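PDB 3LKB: probable branched-chain amino acid ABC transporter, amino acid binding protein from Thermus thermophilus, which probably captures branched-chain amino acids, valine among them, for uptake through a partner ABC transporter. Local coordinates for residues T124-Q129 and G156-E161; Q129-L134 and F373-F378; V146-H151 and L172-V177; E200-Q205 and M225-A230. The protein carries 2 engineered substitutions. All coordinates share one frame; numbering follows the deposited sequence.

Contact 1. Residues T124-Q129 and G156-E161. With VAL (valine), chain C.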
# COMPACT_ATOMS: atom_id res chain seq x y z
N THR A 124 17.88 1.35 -18.16
CA THR A 124 19.18 1.63 -17.56
C THR A 124 19.28 1.22 -16.09
O THR A 124 18.27 1.10 -15.39
CB THR A 124 19.54 3.12 -17.65
OG1 THR A 124 18.53 3.91 -16.97
CG2 THR A 124 19.68 3.52 -19.13
N SER A 125 20.51 1.01 -15.62
CA SER A 125 20.73 0.48 -14.29
C SER A 125 20.80 1.64 -13.30
O SER A 125 20.95 2.80 -13.72
CB SER A 125 22.03 -0.32 -14.28
OG SER A 125 23.16 0.52 -14.47
N TYR A 126 20.69 1.33 -12.00
CA TYR A 126 20.88 2.32 -10.94
C TYR A 126 22.24 2.98 -11.07
O TYR A 126 22.36 4.19 -10.92
CB TYR A 126 20.79 1.68 -9.52
CG TYR A 126 19.47 0.99 -9.22
CD1 TYR A 126 18.28 1.62 -9.51
CD2 TYR A 126 19.42 -0.32 -8.66
CE1 TYR A 126 17.10 1.04 -9.26
CE2 TYR A 126 18.21 -0.92 -8.41
CZ TYR A 126 17.07 -0.21 -8.72
OH TYR A 126 15.82 -0.67 -8.54
N SER A 127 23.26 2.16 -11.31
CA SER A 127 24.63 2.66 -11.54
C SER A 127 24.80 3.69 -12.67
O SER A 127 25.38 4.76 -12.44
CB SER A 127 25.59 1.49 -11.78
OG SER A 127 25.66 0.74 -10.59
N GLU A 128 24.30 3.38 -13.86
CA GLU A 128 24.38 4.35 -14.96
C GLU A 128 23.68 5.66 -14.58
O GLU A 128 24.21 6.74 -14.82
CB GLU A 128 23.77 3.77 -16.26
CG GLU A 128 24.01 4.63 -17.49
CD GLU A 128 24.04 3.86 -18.81
OE1 GLU A 128 23.61 2.67 -18.91
OE2 GLU A 128 24.53 4.47 -19.77
N GLN A 129 22.49 5.54 -14.02
CA GLN A 129 21.68 6.65 -13.52
C GLN A 129 22.50 7.50 -12.57
O GLN A 129 22.62 8.70 -12.77
CB GLN A 129 20.38 6.11 -12.82
CG GLN A 129 19.41 5.50 -13.83
CD GLN A 129 18.32 4.68 -13.20
OE1 GLN A 129 18.00 4.79 -12.01
NE2 GLN A 129 17.76 3.81 -13.99
N GLY A 156 19.26 0.11 -2.09
CA GLY A 156 19.97 1.32 -1.84
C GLY A 156 21.44 1.28 -2.09
O GLY A 156 21.99 2.16 -2.59
N ARG A 157 22.06 0.19 -1.70
CA ARG A 157 23.48 0.04 -1.88
C ARG A 157 23.94 -0.26 -3.30
O ARG A 157 25.03 -0.05 -3.59
CB ARG A 157 24.03 -0.94 -0.86
CG ARG A 157 23.77 -0.45 0.50
CD ARG A 157 24.24 -1.27 1.62
NE ARG A 157 23.50 -2.48 1.81
CZ ARG A 157 22.60 -2.73 2.73
NH1 ARG A 157 22.21 -1.84 3.58
NH2 ARG A 157 22.07 -3.91 2.76
N ALA A 158 23.08 -0.72 -4.16
CA ALA A 158 23.42 -1.08 -5.53
C ALA A 158 24.40 -0.20 -6.31
O ALA A 158 25.33 -0.68 -6.85
CB ALA A 158 22.18 -1.27 -6.32
N PRO A 159 24.14 1.09 -6.38
CA PRO A 159 25.01 1.90 -7.22
C PRO A 159 26.19 2.56 -6.46
O PRO A 159 26.98 3.28 -7.05
CB PRO A 159 24.05 2.97 -7.77
CG PRO A 159 23.13 3.24 -6.65
CD PRO A 159 22.96 1.87 -5.92
N VAL A 160 26.29 2.31 -5.17
CA VAL A 160 27.34 2.95 -4.36
C VAL A 160 28.78 2.78 -4.88
O VAL A 160 29.50 3.76 -5.03
CB VAL A 160 27.17 2.55 -2.91
CG1 VAL A 160 28.29 3.10 -2.04
CG2 VAL A 160 25.85 3.10 -2.43
N GLU A 161 29.21 1.55 -5.18
CA GLU A 161 30.55 1.35 -5.73
C GLU A 161 30.84 2.02 -7.09
O GLU A 161 31.91 2.60 -7.28
CB GLU A 161 30.91 -0.13 -5.74
CG GLU A 161 31.28 -0.64 -4.31
CD GLU A 161 32.20 0.34 -3.48
OE1 GLU A 161 33.37 0.61 -3.93
OE2 GLU A 161 31.75 0.81 -2.39
N VAL C . 12.76 -0.93 -5.07
CA VAL C . 13.54 -1.64 -6.16
C VAL C . 12.76 -2.66 -6.91
O VAL C . 12.24 -2.26 -7.92
CB VAL C . 14.76 -2.37 -5.65
CG1 VAL C . 14.42 -3.49 -4.79
CG2 VAL C . 15.47 -2.84 -6.75
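At the valine pocket, the first turn of helix 126-140 packs through Tyr126 and Ser127 against the bend at Ala158 and Pro159 that joins helix 154-157 to helix 160-170. Tyr126 is the main link. Its CB lies 3.9 Å from Pro159 CB, and further out CD2 of the ring reaches Ala158 CB at 3.7 Å, the methyl approaching obliquely. With the ring carbon CG anti to the carbonyl carbon (chi1 -58°), the phenol runs on past both residues to the ligand, where its end reaches the side chain of the bound valine, modelled too close for the spacing to be trusted. Gln205 of strand 201-205 touches both Tyr126 and Pro159, and Tyr232 touches Tyr126. Ser127 sits beside the proline, its OG 3.6 Å from Pro159 CA, while that hydroxyl is hydrogen-bonded to Asp162 in the first turn of helix 160-170. Ala158 and Pro159 are the two central residues of a type I beta turn closed by Val160 N and Arg157 O at 3.1 Å. On the other segment, Ser125 is the N-cap of the long helix, accepting a nearly straight bond from Glu128 N to its OG (3.1 Å, 172°). Gln129 NE2 reaches back in its amide plane to Thr124 OG1 at 3.1 Å, tying the helix to the residues that lead into it. A capped helix start that offers an aromatic ring to the ligand, braced by a neighbouring turn, fits the interlobe cleft of leucine-binding-type periplasmic proteins.

Contact 2. Residues Q129-L134 and F373-F378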
# COMPACT_ATOMS: atom_id res chain seq x y z
N GLN A 129 22.49 5.54 -14.02
CA GLN A 129 21.68 6.65 -13.52
C GLN A 129 22.50 7.50 -12.57
O GLN A 129 22.62 8.70 -12.77
CB GLN A 129 20.38 6.11 -12.82
CG GLN A 129 19.41 5.50 -13.83
CD GLN A 129 18.32 4.68 -13.20
OE1 GLN A 129 18.00 4.79 -12.01
NE2 GLN A 129 17.76 3.81 -13.99
N VAL A 130 23.06 6.89 -11.55
CA VAL A 130 23.81 7.60 -10.57
C VAL A 130 25.08 8.26 -11.13
O VAL A 130 25.32 9.39 -10.86
CB VAL A 130 24.11 6.76 -9.29
CG1 VAL A 130 25.16 7.33 -8.53
CG2 VAL A 130 22.97 6.63 -8.47
N VAL A 131 25.83 7.54 -11.95
CA VAL A 131 26.95 8.08 -12.69
C VAL A 131 26.53 9.20 -13.66
O VAL A 131 27.22 10.14 -13.82
CB VAL A 131 27.75 6.95 -13.41
CG1 VAL A 131 28.79 7.46 -14.25
CG2 VAL A 131 28.25 5.97 -12.49
N ALA A 132 25.38 9.08 -14.28
CA ALA A 132 24.92 10.12 -15.14
C ALA A 132 24.67 11.41 -14.36
O ALA A 132 25.07 12.45 -14.78
CB ALA A 132 23.71 9.70 -15.94
N LEU A 133 24.02 11.29 -13.24
CA LEU A 133 23.86 12.39 -12.29
C LEU A 133 25.21 13.02 -11.80
O LEU A 133 25.33 14.25 -11.67
CB LEU A 133 23.07 11.91 -11.06
CG LEU A 133 21.60 11.59 -11.33
CD1 LEU A 133 21.03 10.86 -10.18
CD2 LEU A 133 20.76 12.85 -11.71
N LEU A 134 26.18 12.18 -11.47
CA LEU A 134 27.47 12.70 -11.05
C LEU A 134 28.12 13.46 -12.16
O LEU A 134 28.78 14.47 -11.89
CB LEU A 134 28.42 11.61 -10.57
CG LEU A 134 28.01 10.88 -9.28
CD1 LEU A 134 28.93 9.69 -9.00
CD2 LEU A 134 27.99 11.80 -8.09
N PHE A 373 20.55 9.94 -23.51
CA PHE A 373 21.96 9.63 -23.65
C PHE A 373 22.37 8.37 -22.84
O PHE A 373 21.65 7.95 -21.93
CB PHE A 373 22.83 10.87 -23.29
CG PHE A 373 22.87 11.22 -21.80
CD1 PHE A 373 23.96 10.85 -21.02
CD2 PHE A 373 21.81 11.95 -21.19
CE1 PHE A 373 24.02 11.16 -19.64
CE2 PHE A 373 21.82 12.25 -19.80
CZ PHE A 373 22.94 11.85 -19.02
N THR A 374 23.49 7.75 -23.23
CA THR A 374 24.11 6.65 -22.48
C THR A 374 25.37 7.18 -21.85
O THR A 374 26.00 8.11 -22.38
CB THR A 374 24.47 5.43 -23.36
OG1 THR A 374 25.46 5.79 -24.33
CG2 THR A 374 23.22 4.85 -24.06
N SER A 375 25.75 6.64 -20.70
CA SER A 375 26.97 7.11 -20.02
C SER A 375 28.21 6.26 -20.34
O SER A 375 28.34 5.15 -19.83
CB SER A 375 26.79 7.20 -18.50
OG SER A 375 28.04 7.47 -17.88
N ALA A 376 29.11 6.75 -21.17
CA ALA A 376 30.36 6.03 -21.38
C ALA A 376 31.18 5.95 -20.08
O ALA A 376 31.82 4.90 -19.80
CB ALA A 376 31.16 6.69 -22.49
N LEU A 377 31.17 7.01 -19.26
CA LEU A 377 31.80 6.93 -17.93
C LEU A 377 31.35 5.69 -17.09
O LEU A 377 32.18 4.95 -16.53
CB LEU A 377 31.56 8.20 -17.13
CG LEU A 377 32.24 8.24 -15.74
CD1 LEU A 377 33.72 7.87 -15.83
CD2 LEU A 377 32.11 9.62 -15.08
N PHE A 378 30.05 5.47 -17.01
CA PHE A 378 29.52 4.26 -16.40
C PHE A 378 30.19 3.00 -16.96
O PHE A 378 30.54 2.08 -16.20
CB PHE A 378 28.00 4.14 -16.58
CG PHE A 378 27.49 2.73 -16.40
CD1 PHE A 378 27.56 2.11 -15.17
CD2 PHE A 378 26.98 2.03 -17.46
CE1 PHE A 378 27.11 0.79 -14.99
CE2 PHE A 378 26.52 0.73 -17.28
CZ PHE A 378 26.60 0.11 -16.05
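Val131 turns its CG1 anti to the backbone N (chi1 175°), which aims that methyl at the beginning of helix 376-383, and Leu377, with a similar first torsion (-177°), brings its branch point to meet it. CG1 of Val131 is the focus: it lies 3.8 Å from Leu377 CG and also touches Ser375 OG and Phe378 CB, a single methyl set against the first turn of the C-terminal helix. The closest approach of Val131 CG1 is to a backbone atom, Phe378 N, at 3.6 Å. At the next residue, Ala132 CB meets Phe373 CZ at 3.8 Å, an oblique approach to the far end of a ring that stands between its own backbone N and carbonyl carbon. Ser375 is the N-cap of helix 376-383, and its OG accepts a nearly straight bond from Phe378 N (3.0 Å, 174°). The contact thus docks the start of the chain's last helix onto helix 126-140, which also supplies the polar partners of this cap: Glu135 is hydrogen-bonded to the Ser375 hydroxyl, and Glu128 takes the Ser375 backbone N-H. Helix 160-170 closes in from a further direction, with Ala166 against Val131 and Leu170 against Leu377, while Phe373 leans on Leu356.

Contact 3. Residues V146-H151 and L172-V177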
# COMPACT_ATOMS: atom_id res chain seq x y z
N VAL A 146 29.81 15.90 -2.57
CA VAL A 146 28.54 15.22 -2.71
C VAL A 146 28.35 14.16 -1.63
O VAL A 146 29.30 13.53 -1.18
CB VAL A 146 28.34 14.67 -4.17
CG1 VAL A 146 29.54 14.85 -5.00
CG2 VAL A 146 27.78 13.22 -4.28
N ALA A 147 27.10 13.98 -1.23
CA ALA A 147 26.76 12.98 -0.25
C ALA A 147 25.77 12.03 -0.92
O ALA A 147 24.94 12.45 -1.74
CB ALA A 147 26.14 13.63 0.93
N LEU A 148 25.86 10.76 -0.59
CA LEU A 148 24.90 9.81 -1.06
C LEU A 148 23.99 9.46 0.09
O LEU A 148 24.47 9.23 1.21
CB LEU A 148 25.59 8.56 -1.61
CG LEU A 148 26.65 8.69 -2.73
CD1 LEU A 148 27.10 7.29 -3.23
CD2 LEU A 148 26.21 9.56 -3.91
N VAL A 149 22.68 9.42 -0.18
CA VAL A 149 21.68 8.90 0.75
C VAL A 149 20.84 7.79 0.10
O VAL A 149 20.22 7.99 -0.92
CB VAL A 149 20.75 10.04 1.28
CG1 VAL A 149 19.55 9.47 2.03
CG2 VAL A 149 21.50 10.95 2.19
N VAL A 150 20.73 6.67 0.78
CA VAL A 150 20.49 5.40 0.17
C VAL A 150 19.58 4.56 1.06
O VAL A 150 19.62 4.64 2.30
CB VAL A 150 21.84 4.78 -0.00
CG1 VAL A 150 21.97 3.43 0.61
CG2 VAL A 150 22.28 4.87 -1.40
N HIS A 151 18.70 3.80 0.42
CA HIS A 151 17.78 2.96 1.13
C HIS A 151 18.59 1.85 1.79
O HIS A 151 19.62 1.38 1.23
CB HIS A 151 16.80 2.38 0.11
CG HIS A 151 15.69 1.60 0.72
ND1 HIS A 151 15.76 0.23 0.93
CD2 HIS A 151 14.48 1.99 1.20
CE1 HIS A 151 14.64 -0.18 1.49
NE2 HIS A 151 13.84 0.87 1.66
N LEU A 172 35.29 14.51 -8.01
CA LEU A 172 34.30 14.92 -7.00
C LEU A 172 34.64 14.26 -5.69
O LEU A 172 35.31 13.25 -5.65
CB LEU A 172 32.89 14.51 -7.40
CG LEU A 172 32.37 14.93 -8.78
CD1 LEU A 172 30.96 14.41 -8.98
CD2 LEU A 172 32.42 16.44 -9.03
N GLN A 173 34.16 14.80 -4.59
CA GLN A 173 34.35 14.02 -3.40
C GLN A 173 33.07 13.57 -2.73
O GLN A 173 32.19 14.36 -2.40
CB GLN A 173 35.33 14.68 -2.47
CG GLN A 173 34.88 15.90 -1.79
CD GLN A 173 35.96 16.38 -0.83
OE1 GLN A 173 35.93 16.08 0.37
NE2 GLN A 173 36.95 17.07 -1.38
N ILE A 174 32.95 12.27 -2.60
CA ILE A 174 31.87 11.70 -1.85
C ILE A 174 32.29 11.81 -0.41
O ILE A 174 33.23 11.13 -0.02
CB ILE A 174 31.73 10.20 -2.17
CG1 ILE A 174 31.47 10.01 -3.66
CG2 ILE A 174 30.65 9.54 -1.25
CD1 ILE A 174 30.05 10.21 -4.09
N VAL A 175 31.60 12.62 0.37
CA VAL A 175 32.05 12.87 1.74
C VAL A 175 31.33 12.00 2.80
O VAL A 175 31.86 11.75 3.90
CB VAL A 175 32.00 14.37 2.13
CG1 VAL A 175 31.63 15.22 0.94
CG2 VAL A 175 31.00 14.61 3.21
N ASP A 176 30.12 11.54 2.47
CA ASP A 176 29.43 10.62 3.34
C ASP A 176 28.53 9.77 2.50
O ASP A 176 28.15 10.17 1.38
CB ASP A 176 28.59 11.38 4.37
CG ASP A 176 28.47 10.64 5.70
OD1 ASP A 176 28.87 9.46 5.73
OD2 ASP A 176 27.98 11.25 6.70
N VAL A 177 28.25 8.58 3.00
CA VAL A 177 27.11 7.80 2.59
C VAL A 177 26.32 7.24 3.78
O VAL A 177 26.84 6.54 4.67
CB VAL A 177 27.40 6.79 1.42
CG1 VAL A 177 28.86 6.77 1.02
CG2 VAL A 177 26.82 5.40 1.62
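Val146, Leu148, Ile174 and Val177 form the tightly packed face of these two parallel strands, whereas Ala147 and Asp176, on the reverse face, meet only thinly. Ile174 CD1 bridges Val146 and Leu148. The CG1 of this isoleucine is anti to the carbonyl carbon (chi1 -59°) and the chain bends again at chi2, which lays CD1 against both neighbours, 3.8 Å from Val146 CG2 and 3.9 Å from Leu148 CD2. Further along, Leu148 and Val177 stand side by side, CB to CB at 3.9 Å. Helix 160-170 lies over this face, with Ala163 on Leu148 and Ala167 on Ile174, and Leu134 of helix 126-140 reaches Val146. The pair belongs to a beta-alpha-beta unit, strand 145-150, helix 160-170, strand 173-179, in which the last strand is, within this chain, an edge strand of the sheet of this lobe. Val146 N and O both bond to that outer strand: N gives a nearly straight bond to Gln173 O at 2.8 Å, and O receives Val175 N at 2.9 Å. The next rung, Leu148 N to Asp176 O, is longer at 3.1 Å. Between the Val146–Ile174 and Leu148–Val177 pairs the outer strand spends one residue more than the inner one, a beta bulge that includes Val175, whose CG1 rests 3.6 Å from Val146 O. The looser side begins beyond it: the Asp176 carboxylate leads away from Ala147 and makes a weak hydrogen bond to Gln178, and Gln173 is exposed, at the rim of the contact.

Contact 4. Residues E200-Q205 and M225-A230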
# COMPACT_ATOMS: atom_id res chain seq x y z
N GLU A 200 27.32 19.83 -1.01
CA GLU A 200 26.64 20.78 -1.89
C GLU A 200 25.62 20.12 -2.78
O GLU A 200 24.78 20.78 -3.38
CB GLU A 200 27.65 21.59 -2.70
CG GLU A 200 29.00 20.95 -2.86
CD GLU A 200 30.10 21.96 -3.21
OE1 GLU A 200 31.26 21.52 -3.49
OE2 GLU A 200 29.80 23.17 -3.22
N TYR A 201 25.71 18.79 -2.86
CA TYR A 201 24.85 18.02 -3.71
C TYR A 201 24.57 16.77 -2.96
O TYR A 201 25.49 16.10 -2.51
CB TYR A 201 25.57 17.66 -5.00
CG TYR A 201 25.80 18.84 -5.90
CD1 TYR A 201 24.93 19.12 -6.95
CD2 TYR A 201 26.91 19.68 -5.71
CE1 TYR A 201 25.14 20.21 -7.78
CE2 TYR A 201 27.14 20.78 -6.56
CZ TYR A 201 26.26 21.03 -7.58
OH TYR A 201 26.46 22.11 -8.41
N VAL A 202 23.31 16.44 -2.84
CA VAL A 202 22.95 15.15 -2.29
C VAL A 202 22.31 14.28 -3.38
O VAL A 202 21.32 14.68 -4.01
CB VAL A 202 21.95 15.30 -1.13
CG1 VAL A 202 21.71 13.99 -0.48
CG2 VAL A 202 22.46 16.26 -0.16
N VAL A 203 22.88 13.11 -3.60
CA VAL A 203 22.31 12.19 -4.57
C VAL A 203 21.58 11.10 -3.82
O VAL A 203 22.15 10.49 -2.93
CB VAL A 203 23.41 11.55 -5.41
CG1 VAL A 203 22.84 10.41 -6.27
CG2 VAL A 203 24.06 12.61 -6.25
N HIS A 204 20.32 10.86 -4.20
CA HIS A 204 19.49 9.83 -3.52
C HIS A 204 19.30 8.55 -4.32
O HIS A 204 19.03 8.58 -5.51
CB HIS A 204 18.10 10.40 -3.28
CG HIS A 204 18.04 11.46 -2.21
ND1 HIS A 204 18.32 12.79 -2.46
CD2 HIS A 204 17.74 11.38 -0.89
CE1 HIS A 204 18.14 13.49 -1.36
NE2 HIS A 204 17.80 12.66 -0.39
N GLN A 205 19.38 7.41 -3.64
CA GLN A 205 18.91 6.15 -4.21
C GLN A 205 17.88 5.58 -3.27
O GLN A 205 18.19 4.93 -2.27
CB GLN A 205 20.08 5.17 -4.37
CG GLN A 205 19.68 3.72 -4.60
CD GLN A 205 19.10 3.41 -6.02
OE1 GLN A 205 18.66 4.31 -6.75
NE2 GLN A 205 19.07 2.13 -6.38
N MET A 225 21.85 22.98 -0.46
CA MET A 225 22.35 21.83 -1.18
C MET A 225 21.32 21.46 -2.23
O MET A 225 20.10 21.59 -2.02
CB MET A 225 22.52 20.61 -0.28
CG MET A 225 22.93 20.84 1.16
SD MET A 225 22.85 19.29 2.06
CE MET A 225 21.13 19.05 1.98
N ARG A 226 21.82 21.02 -3.37
CA ARG A 226 20.99 20.49 -4.42
C ARG A 226 20.75 18.97 -4.24
O ARG A 226 21.68 18.22 -3.91
CB ARG A 226 21.66 20.81 -5.75
CG ARG A 226 21.13 20.02 -6.91
CD ARG A 226 19.87 20.66 -7.51
NE ARG A 226 20.14 22.04 -7.85
CZ ARG A 226 19.60 22.69 -8.87
NH1 ARG A 226 18.71 22.13 -9.70
NH2 ARG A 226 19.94 23.96 -9.04
N HIS A 227 19.51 18.53 -4.47
CA HIS A 227 19.16 17.11 -4.49
C HIS A 227 18.88 16.50 -5.87
O HIS A 227 18.22 17.09 -6.73
CB HIS A 227 18.01 16.81 -3.52
CG HIS A 227 18.27 17.26 -2.11
ND1 HIS A 227 18.37 18.59 -1.77
CD2 HIS A 227 18.40 16.56 -0.96
CE1 HIS A 227 18.57 18.70 -0.47
NE2 HIS A 227 18.61 17.48 0.05
N LEU A 228 19.41 15.30 -6.06
CA LEU A 228 19.29 14.54 -7.29
C LEU A 228 18.96 13.10 -6.93
O LEU A 228 19.11 12.70 -5.77
CB LEU A 228 20.60 14.61 -8.12
CG LEU A 228 21.30 15.99 -8.19
CD1 LEU A 228 22.08 16.34 -6.90
CD2 LEU A 228 22.26 16.02 -9.40
N GLY A 229 18.53 12.30 -7.88
CA GLY A 229 18.10 10.96 -7.56
C GLY A 229 17.86 10.08 -8.75
O GLY A 229 17.58 10.54 -9.84
N ALA A 230 17.99 8.78 -8.51
CA ALA A 230 17.87 7.79 -9.51
C ALA A 230 16.40 7.40 -9.68
O ALA A 230 15.51 7.95 -9.06
CB ALA A 230 18.66 6.63 -9.10
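Val202 and His227 are paired across two parallel strands, and CG2 of the valine lies over one face of the imidazole. The same methyl, Val202 CG2, also touches Met225 CE at 3.8 Å. On the reverse face Tyr201 lays CD1 3.9 Å from Arg226 CB, while Leu228 CD1 comes in at the edge of the phenol, 4.0 Å from CD1. Beneath these side chains the backbones are laced by alternating bonds: Val202 N to Arg226 O (2.6 Å), Leu228 N to Val202 O (2.9 Å), then His204 N to Leu228 O (2.7 Å). His204 ND1 adds a weak bond to that last oxygen. Helix 208-220 connects the two strands in a beta-alpha-beta unit of the Rossmann-like sheet and covers both histidines, through Ile214 on His204 and Leu215 on His227; the buried NE2 of His227 has no partner in the model. Gln205 OE1 abuts Ala230 CB at 3.3 Å, near the bound valine, and its NE2 is hydrogen-bonded to Phe155 O. Outermost, Glu140 of helix 126-140 holds the Tyr201 hydroxyl, and Glu200 is hydrogen-bonded to Lys145 N and forms a salt bridge with Lys141.

How the contacts relate
From the N terminus, helix 126-140 begins two contacts that share Gln129. Contact 1 returns first, at 156-161, closing a short loop through strand 145-150; contact 2 waits until 373-378, so the two cross. Contact 3 opens within the loop of contact 1 and closes beyond it, crossing it as well. Contact 4 follows in series after both, and contacts 3 and 4 lie wholly within the long span of contact 2. Strands 145-150 and 201-205 are sheet neighbours, bonded through Ala147 O and Val203 N, which joins contacts 3 and 4. Contact 1 meets that sheet at the ligand cleft, and contact 2 secures the C-terminal helix to the same lobe.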